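Local coordinates for sorbitol dehydrogenase (Gluconobacter oxydans, PDB 5ITG), which probably oxidises D-sorbitol to L-sorbose with a nicotinamide cofactor, as a two-domain enzyme of the mannitol dehydrogenase family, at residues I321-S324 with E325-G328; V357-R360 with F361-K364. One frame throughout, in Å; residues are numbered along the deposited sequence.

Interaction 1: I321-S324 with E325-G328; sequences IEDS and ELLG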
loop_
_atom_site.group_PDB
_atom_site.type_symbol
_atom_site.label_atom_id
_atom_site.label_comp_id
_atom_site.label_asym_id
_atom_site.label_seq_id
_atom_site.Cartn_x
_atom_site.Cartn_y
_atom_site.Cartn_z
ATOM N N ILE A 321 -9.863 10.727 15.845
ATOM C CA ILE A 321 -8.570 11.337 16.130
ATOM C C ILE A 321 -8.723 12.717 16.780
ATOM O O ILE A 321 -7.786 13.224 17.394
ATOM C CB ILE A 321 -7.703 11.434 14.843
ATOM C CG1 ILE A 321 -6.249 11.732 15.213
ATOM C CG2 ILE A 321 -8.257 12.501 13.898
ATOM C CD1 ILE A 321 -5.527 10.557 15.872
ATOM N N GLU A 322 -9.911 13.304 16.652
ATOM C CA GLU A 322 -10.205 14.611 17.237
ATOM C C GLU A 322 -10.654 14.476 18.689
ATOM O O GLU A 322 -10.767 15.468 19.412
ATOM C CB GLU A 322 -11.292 15.326 16.424
ATOM C CG GLU A 322 -10.769 15.980 15.142
ATOM C CD GLU A 322 -11.880 16.331 14.161
ATOM O OE1 GLU A 322 -12.922 16.864 14.599
ATOM O OE2 GLU A 322 -11.707 16.074 12.947
ATOM N N ASP A 323 -10.925 13.248 19.113
ATOM C CA ASP A 323 -11.331 13.008 20.493
ATOM C C ASP A 323 -10.076 13.162 21.358
ATOM O O ASP A 323 -9.101 12.430 21.186
ATOM C CB ASP A 323 -11.912 11.593 20.629
ATOM C CG ASP A 323 -12.478 11.323 22.005
ATOM O OD1 ASP A 323 -11.687 11.238 22.965
ATOM O OD2 ASP A 323 -13.719 11.203 22.130
ATOM N N SER A 324 -10.112 14.112 22.289
ATOM C CA SER A 324 -8.969 14.388 23.155
ATOM C C SER A 324 -8.430 13.173 23.906
ATOM O O SER A 324 -7.212 12.984 23.993
ATOM C CB SER A 324 -9.324 15.491 24.162
ATOM O OG SER A 324 -8.195 15.814 24.955
ATOM N N GLU A 325 -9.325 12.351 24.448
ATOM C CA GLU A 325 -8.897 11.173 25.198
ATOM C C GLU A 325 -8.335 10.059 24.302
ATOM O O GLU A 325 -7.324 9.446 24.639
ATOM C CB GLU A 325 -10.058 10.630 26.048
ATOM C CG GLU A 325 -10.437 11.498 27.261
ATOM C CD GLU A 325 -11.022 12.856 26.880
ATOM O OE1 GLU A 325 -11.887 12.903 25.978
ATOM O OE2 GLU A 325 -10.628 13.875 27.491
ATOM N N LEU A 326 -8.985 9.793 23.172
ATOM C CA LEU A 326 -8.508 8.751 22.269
ATOM C C LEU A 326 -7.167 9.154 21.650
ATOM O O LEU A 326 -6.308 8.306 21.404
ATOM C CB LEU A 326 -9.530 8.489 21.159
ATOM C CG LEU A 326 -10.921 8.036 21.604
ATOM C CD1 LEU A 326 -11.776 7.736 20.368
ATOM C CD2 LEU A 326 -10.800 6.806 22.474
ATOM N N LEU A 327 -7.007 10.448 21.382
ATOM C CA LEU A 327 -5.765 10.973 20.823
ATOM C C LEU A 327 -4.638 10.846 21.844
ATOM O O LEU A 327 -3.527 10.418 21.517
ATOM C CB LEU A 327 -5.927 12.449 20.441
ATOM C CG LEU A 327 -4.623 13.172 20.079
ATOM C CD1 LEU A 327 -4.044 12.568 18.811
ATOM C CD2 LEU A 327 -4.891 14.662 19.873
ATOM N N GLY A 328 -4.916 11.242 23.079
ATOM C CA GLY A 328 -3.904 11.149 24.117
ATOM C C GLY A 328 -3.462 9.713 24.349
ATOM O O GLY A 328 -2.271 9.441 24.547
#
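D323 caps the N-terminus of helix 324-338, and its carboxylate turns back over the first turn. D323 OD1 accepts from L326 N at 3.1 Å, the N-cap bond to the third residue on. The N-H points almost straight at OD1, which is met on its anti side and from 32° out of the carboxylate plane. A second, weak bond comes to OD1 from E325 N. CG of D323 is anti to the backbone N (chi1 -174°), which swings the carboxylate beside the N-H groups of E325 and L326.

Two backbone bonds are the first i to i+4 bonds of the helix. L327 N donates to D323 O at 2.9 Å, and G328 N donates to S324 O at 3.0 Å.

Two acidic groups lie close, D323 OD1 and E325 OE1 being 3.4 Å apart. K480 forms salt bridges to both side chains, so its charge probably offsets their repulsion. Y314 OH also bonds to D323 OD2. With an alanine here, the N-H groups of E325 and L326 would probably be left without their side-chain acceptor, Y314 OH would lose its bond to OD2, and K480 would keep E325 but lose its other acidic partner.

CG of L326 makes van der Waals contact with the D323 carboxylate, 3.7 Å from CG of D323. The apolar contact is I321 CD1 on L327 CD1, 3.9 Å apart.

The turn joins helix 317-320 to helix 324-338 in the C-terminal domain. I321 and L326 rest on L305 of helix 288-312, and L326 also touches P308 there.

Interaction 2: V357-R360 with F361-K364; sequences VISR and FSNK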
loop_
_atom_site.group_PDB
_atom_site.type_symbol
_atom_site.label_atom_id
_atom_site.label_comp_id
_atom_site.label_asym_id
_atom_site.label_seq_id
_atom_site.Cartn_x
_atom_site.Cartn_y
_atom_site.Cartn_z
ATOM N N VAL A 357 1.811 10.143 11.677
ATOM C CA VAL A 357 0.681 9.231 11.819
ATOM C C VAL A 357 -0.525 10.019 12.314
ATOM O O VAL A 357 -1.610 9.933 11.742
ATOM C CB VAL A 357 1.015 8.077 12.799
ATOM C CG1 VAL A 357 -0.267 7.398 13.286
ATOM C CG2 VAL A 357 1.919 7.055 12.082
ATOM N N ILE A 358 -0.314 10.813 13.357
ATOM C CA ILE A 358 -1.380 11.627 13.935
ATOM C C ILE A 358 -1.955 12.612 12.910
ATOM O O ILE A 358 -3.167 12.703 12.734
ATOM C CB ILE A 358 -0.857 12.418 15.150
ATOM C CG1 ILE A 358 -0.322 11.451 16.209
ATOM C CG2 ILE A 358 -1.961 13.307 15.717
ATOM C CD1 ILE A 358 -1.332 10.446 16.675
ATOM N N SER A 359 -1.075 13.341 12.233
ATOM C CA SER A 359 -1.493 14.320 11.234
ATOM C C SER A 359 -2.288 13.696 10.091
ATOM O O SER A 359 -3.303 14.243 9.649
ATOM C CB SER A 359 -0.266 15.042 10.670
ATOM O OG SER A 359 -0.647 15.937 9.633
ATOM N N ARG A 360 -1.826 12.546 9.610
ATOM C CA ARG A 360 -2.495 11.865 8.517
ATOM C C ARG A 360 -3.897 11.428 8.893
ATOM O O ARG A 360 -4.830 11.579 8.096
ATOM C CB ARG A 360 -1.665 10.666 8.063
ATOM C CG ARG A 360 -0.349 11.078 7.425
ATOM C CD ARG A 360 0.500 9.878 7.061
ATOM N NE ARG A 360 -0.091 9.072 5.993
ATOM C CZ ARG A 360 0.294 7.829 5.710
ATOM N NH1 ARG A 360 1.262 7.259 6.418
ATOM N NH2 ARG A 360 -0.281 7.158 4.716
ATOM N N PHE A 361 -4.051 10.893 10.102
ATOM C CA PHE A 361 -5.358 10.444 10.569
ATOM C C PHE A 361 -6.325 11.632 10.666
ATOM O O PHE A 361 -7.539 11.451 10.616
ATOM C CB PHE A 361 -5.248 9.757 11.946
ATOM C CG PHE A 361 -4.536 8.414 11.924
ATOM C CD1 PHE A 361 -4.227 7.777 10.724
ATOM C CD2 PHE A 361 -4.197 7.782 13.122
ATOM C CE1 PHE A 361 -3.589 6.521 10.717
ATOM C CE2 PHE A 361 -3.559 6.529 13.129
ATOM C CZ PHE A 361 -3.258 5.899 11.924
ATOM N N SER A 362 -5.786 12.842 10.809
ATOM C CA SER A 362 -6.622 14.042 10.894
ATOM C C SER A 362 -7.004 14.612 9.520
ATOM O O SER A 362 -7.740 15.602 9.445
ATOM C CB SER A 362 -5.907 15.138 11.684
ATOM O OG SER A 362 -4.926 15.778 10.875
ATOM N N ASN A 363 -6.513 14.003 8.439
ATOM C CA ASN A 363 -6.824 14.487 7.085
ATOM C C ASN A 363 -8.275 14.132 6.772
ATOM O O ASN A 363 -8.572 12.998 6.416
ATOM C CB ASN A 363 -5.895 13.831 6.045
ATOM C CG ASN A 363 -5.891 14.567 4.706
ATOM O OD1 ASN A 363 -6.922 15.074 4.258
ATOM N ND2 ASN A 363 -4.726 14.615 4.057
ATOM N N LYS A 364 -9.180 15.096 6.906
ATOM C CA LYS A 364 -10.590 14.826 6.654
ATOM C C LYS A 364 -10.901 14.288 5.252
ATOM O O LYS A 364 -11.760 13.414 5.094
ATOM C CB LYS A 364 -11.432 16.078 6.954
ATOM C CG LYS A 364 -11.317 16.536 8.406
ATOM C CD LYS A 364 -12.335 17.621 8.757
ATOM C CE LYS A 364 -13.747 17.055 8.910
ATOM N NZ LYS A 364 -13.913 16.235 10.150
#
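F361 folds its ring back along the last turn of helix 350-361, beside V357. The two side chains point the same way. CG1 of V357 touches the F361 ring at CE2, 3.4 Å away, and also reaches CZ. The carbonyl oxygen of V357 lies over one ring face, offset toward the rim and 3.3 Å from CG of F361. The same oxygen, V357 O, accepts from F361 N at 3.1 Å, so it serves the helix bond and packs on the ring at once. With CG anti to the carbonyl carbon (chi1 -69°), the ring is laid back over that oxygen.

R360 contributes mainly through its backbone. R360 O accepts from N363 N at 3.0 Å, from well above the carbonyl plane. The guanidinium group bridges to E258 and D229.

At S362 the regular pattern gives way. Its N-H makes weak bonds to both I358 O and S359 O. OG also donates to S359 O, so that one oxygen receives two bonds from S362 as the chain leaves the helix.

F361 and V357 both pack on L298 of helix 288-312, and F361 stacks on H302 there. N363 ties the following loop to T87 of strand 82-87.

How the interactions relate
Interactions 1 and 2 lie in series along the C-terminal domain, their centres about 12 Å apart. Interaction 1 starts helix 324-338 and interaction 2 ends helix 350-361, the next helix in the chain. The start of one lies against the finish of the other, as their direct contacts attest: I321 CG2 packs 3.5 Å from F361 O, and CD1 of L327 meets CG2 of I358 at 3.8 Å. A long, weak ion pair joins E322 and K364. Both also lean on helix 288-312, through L305. Interaction 2 is nearer the chain centre and reaches T87 and E258, linking the helices of the C-terminal domain to strands of the Rossmann domain.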